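Local coordinates for chromosome-partitioning protein ParB (Caulobacter vibrioides NA1000, PDB 6S6H) that binds centromeric parS DNA through its helix-turn-helix domain and takes part in chromosome partition, at residues Glu73-His78 and Leu100-Thr105. Sequence-based numbering, arbitrary orientation.
With nucleotides of chain C; nucleotides of chain D.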
loop_
_atom_site.group_PDB
_atom_site.type_symbol
_atom_site.label_atom_id
_atom_site.label_comp_id
_atom_site.label_asym_id
_atom_site.label_seq_id
_atom_site.Cartn_x
_atom_site.Cartn_y
_atom_site.Cartn_z
ATOM N N GLU B 73 0.654 -11.768 9.401
ATOM C CA GLU B 73 1.983 -11.820 10.071
ATOM C C GLU B 73 3.052 -11.271 9.116
ATOM O O GLU B 73 4.044 -10.712 9.613
ATOM C CB GLU B 73 2.301 -13.246 10.524
ATOM C CG GLU B 73 1.615 -13.623 11.825
ATOM C CD GLU B 73 1.613 -15.110 12.139
ATOM O OE1 GLU B 73 2.596 -15.593 12.740
ATOM O OE2 GLU B 73 0.627 -15.784 11.773
ATOM N N LEU B 74 2.854 -11.434 7.804
ATOM C CA LEU B 74 3.663 -10.793 6.729
ATOM C C LEU B 74 2.744 -9.930 5.863
ATOM O O LEU B 74 1.555 -10.275 5.745
ATOM C CB LEU B 74 4.323 -11.868 5.857
ATOM C CG LEU B 74 5.422 -12.701 6.513
ATOM C CD1 LEU B 74 5.990 -13.705 5.521
ATOM C CD2 LEU B 74 6.534 -11.821 7.062
ATOM N N THR B 75 3.291 -8.874 5.261
ATOM C CA THR B 75 2.641 -8.076 4.188
ATOM C C THR B 75 3.076 -8.635 2.832
ATOM O O THR B 75 4.013 -9.457 2.801
ATOM C CB THR B 75 2.992 -6.585 4.290
ATOM O OG1 THR B 75 4.317 -6.410 3.787
ATOM C CG2 THR B 75 2.896 -6.043 5.700
ATOM N N ALA B 76 2.419 -8.194 1.757
ATOM C CA ALA B 76 2.739 -8.534 0.351
ATOM C C ALA B 76 4.195 -8.155 0.042
ATOM O O ALA B 76 4.859 -8.928 -0.663
ATOM C CB ALA B 76 1.776 -7.831 -0.576
ATOM N N GLY B 77 4.656 -7.009 0.557
ATOM C CA GLY B 77 6.027 -6.483 0.382
ATOM C C GLY B 77 7.082 -7.435 0.922
ATOM O O GLY B 77 8.086 -7.668 0.219
ATOM N N HIS B 78 6.867 -7.968 2.129
ATOM C CA HIS B 78 7.750 -8.970 2.784
ATOM C C HIS B 78 7.812 -10.241 1.930
ATOM O O HIS B 78 8.930 -10.686 1.601
ATOM C CB HIS B 78 7.261 -9.281 4.207
ATOM C CG HIS B 78 7.385 -8.141 5.162
ATOM N ND1 HIS B 78 6.290 -7.409 5.575
ATOM C CD2 HIS B 78 8.461 -7.604 5.778
ATOM C CE1 HIS B 78 6.684 -6.466 6.405
ATOM N NE2 HIS B 78 8.013 -6.566 6.548
ATOM N N LEU B 100 11.221 -7.218 11.078
ATOM C CA LEU B 100 11.956 -6.545 9.974
ATOM C C LEU B 100 10.971 -5.774 9.089
ATOM O O LEU B 100 9.914 -6.334 8.749
ATOM C CB LEU B 100 12.707 -7.586 9.135
ATOM C CG LEU B 100 13.736 -8.443 9.873
ATOM C CD1 LEU B 100 14.433 -9.389 8.904
ATOM C CD2 LEU B 100 14.755 -7.582 10.604
ATOM N N SER B 101 11.329 -4.540 8.727
ATOM C CA SER B 101 10.687 -3.747 7.647
ATOM C C SER B 101 10.887 -4.471 6.314
ATOM O O SER B 101 11.738 -5.386 6.259
ATOM C CB SER B 101 11.255 -2.352 7.592
ATOM O OG SER B 101 12.613 -2.377 7.178
ATOM N N VAL B 102 10.147 -4.064 5.277
ATOM C CA VAL B 102 10.290 -4.612 3.896
ATOM C C VAL B 102 11.673 -4.220 3.356
ATOM O O VAL B 102 12.286 -5.039 2.653
ATOM C CB VAL B 102 9.152 -4.136 2.972
ATOM C CG1 VAL B 102 9.384 -4.570 1.532
ATOM C CG2 VAL B 102 7.796 -4.622 3.461
ATOM N N ARG B 103 12.154 -3.023 3.692
ATOM C CA ARG B 103 13.498 -2.522 3.294
ATOM C C ARG B 103 14.579 -3.429 3.900
ATOM O O ARG B 103 15.484 -3.859 3.154
ATOM C CB ARG B 103 13.672 -1.058 3.721
ATOM C CG ARG B 103 14.161 -0.147 2.605
ATOM C CD ARG B 103 13.031 0.393 1.748
ATOM N NE ARG B 103 12.309 -0.663 1.045
ATOM C CZ ARG B 103 11.010 -0.640 0.752
ATOM N NH1 ARG B 103 10.253 0.387 1.106
ATOM N NH2 ARG B 103 10.459 -1.656 0.110
ATOM N N GLU B 104 14.482 -3.719 5.201
ATOM C CA GLU B 104 15.419 -4.619 5.927
ATOM C C GLU B 104 15.328 -6.029 5.330
ATOM O O GLU B 104 16.380 -6.682 5.193
ATOM C CB GLU B 104 15.113 -4.620 7.427
ATOM C CG GLU B 104 15.580 -3.359 8.136
ATOM C CD GLU B 104 15.153 -3.230 9.587
ATOM O OE1 GLU B 104 14.053 -3.711 9.920
ATOM O OE2 GLU B 104 15.923 -2.648 10.383
ATOM N N THR B 105 14.115 -6.470 4.981
ATOM C CA THR B 105 13.839 -7.802 4.385
ATOM C C THR B 105 14.532 -7.908 3.019
ATOM O O THR B 105 15.122 -8.965 2.745
ATOM C CB THR B 105 12.328 -8.059 4.299
ATOM O OG1 THR B 105 11.806 -7.977 5.625
ATOM C CG2 THR B 105 11.982 -9.401 3.691
ATOM P P DG C 11 6.976 -2.232 6.493
ATOM O OP1 DG C 11 6.839 -3.414 7.385
ATOM O OP2 DG C 11 8.258 -2.014 5.771
ATOM O "O5'" DG C 11 5.820 -2.194 5.396
ATOM C "C5'" DG C 11 4.439 -2.292 5.765
ATOM C "C4'" DG C 11 3.563 -1.969 4.579
ATOM O "O4'" DG C 11 3.979 -0.714 3.986
ATOM C "C3'" DG C 11 3.591 -2.995 3.444
ATOM O "O3'" DG C 11 2.262 -3.108 2.913
ATOM C "C2'" DG C 11 4.618 -2.418 2.485
ATOM C "C1'" DG C 11 4.439 -0.918 2.656
ATOM N N9 DG C 11 5.659 -0.137 2.487
ATOM C C8 DG C 11 6.908 -0.428 2.982
ATOM N N7 DG C 11 7.800 0.477 2.683
ATOM C C5 DG C 11 7.098 1.419 1.943
ATOM C C6 DG C 11 7.541 2.620 1.330
ATOM O O6 DG C 11 8.675 3.111 1.326
ATOM N N1 DG C 11 6.501 3.273 0.676
ATOM C C2 DG C 11 5.204 2.827 0.614
ATOM N N2 DG C 11 4.345 3.600 -0.065
ATOM N N3 DG C 11 4.781 1.706 1.176
ATOM C C4 DG C 11 5.774 1.057 1.819
ATOM P P DT C 12 1.968 -3.869 1.540
ATOM O OP1 DT C 12 0.592 -4.421 1.617
ATOM O OP2 DT C 12 3.108 -4.773 1.231
ATOM O "O5'" DT C 12 1.946 -2.689 0.475
ATOM C "C5'" DT C 12 0.994 -1.633 0.605
ATOM C "C4'" DT C 12 0.888 -0.846 -0.679
ATOM O "O4'" DT C 12 2.095 -0.083 -0.900
ATOM C "C3'" DT C 12 0.666 -1.667 -1.945
ATOM O "O3'" DT C 12 -0.268 -0.936 -2.738
ATOM C "C2'" DT C 12 2.045 -1.742 -2.575
ATOM C "C1'" DT C 12 2.708 -0.442 -2.130
ATOM N N1 DT C 12 4.172 -0.483 -1.895
ATOM C C2 DT C 12 4.912 0.624 -2.241
ATOM O O2 DT C 12 4.431 1.602 -2.789
ATOM N N3 DT C 12 6.249 0.537 -1.938
ATOM C C4 DT C 12 6.898 -0.518 -1.320
ATOM O O4 DT C 12 8.109 -0.459 -1.118
ATOM C C5 DT C 12 6.058 -1.643 -0.979
ATOM C C7 DT C 12 6.673 -2.833 -0.312
ATOM C C6 DT C 12 4.752 -1.561 -1.260
ATOM P P DC D 8 18.245 1.293 -4.732
ATOM O OP1 DC D 8 19.348 2.156 -5.219
ATOM O OP2 DC D 8 18.360 0.634 -3.403
ATOM O "O5'" DC D 8 16.897 2.143 -4.802
ATOM C "C5'" DC D 8 16.541 2.800 -6.032
ATOM C "C4'" DC D 8 15.186 3.459 -5.924
ATOM O "O4'" DC D 8 14.144 2.463 -5.789
ATOM C "C3'" DC D 8 15.006 4.404 -4.734
ATOM O "O3'" DC D 8 14.163 5.482 -5.151
ATOM C "C2'" DC D 8 14.260 3.548 -3.728
ATOM C "C1'" DC D 8 13.336 2.793 -4.668
ATOM N N1 DC D 8 12.721 1.551 -4.170
ATOM C C2 DC D 8 11.440 1.215 -4.622
ATOM O O2 DC D 8 10.857 1.985 -5.402
ATOM N N3 DC D 8 10.867 0.067 -4.193
ATOM C C4 DC D 8 11.528 -0.736 -3.356
ATOM N N4 DC D 8 10.924 -1.858 -2.960
ATOM C C5 DC D 8 12.837 -0.423 -2.887
ATOM C C6 DC D 8 13.394 0.716 -3.321
#
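The imidazole of His-78 fills the gap between Val-102, Leu-100 and Thr-105, joining the starts of helices 76-81 and 102-110 in the ParB HTH domain. Its CG lies anti to the carbonyl carbon (chi1 -67°), which swings the ring toward 100-105. Val-102 CG2 sits squarely over one ring face, 3.6 Å from its centroid, a CH-pi contact that suits a branched, compact residue. NE2 donates to Leu-100 O at 2.9 Å, a bent bond (134°) with the oxygen tilted out of the ring plane, while CD2 meets Thr-105 OG1 edge-on. ND1 pairs with Thr-75 OG1 at 2.8 Å and weakly accepts from Thr-75 N, so both nitrogens are engaged and the ring's rotation is fixed. Gly-77, lacking a side chain, lets Val-102 CG2 and the DT12 methyl of chain C pack close; Val-102 CG1 touches Gly-77 O.

His-78 and Thr-105 also pack on Ile-95 of helix 88-98. Glu-73 and Glu-104, by contrast, are exposed and do not touch across the contact; Glu-104 closes a capping box with Ser-101.

Gly-77 N donates to OP2 of DT12, Val-102 N to OP2 of DG11 (177°), both of chain C, and Arg-103 NH2 bonds DT12 O4. The histidine thus ties together two phosphate-binding helix N-termini, its bonds consistent with a neutral ring protonated on NE2.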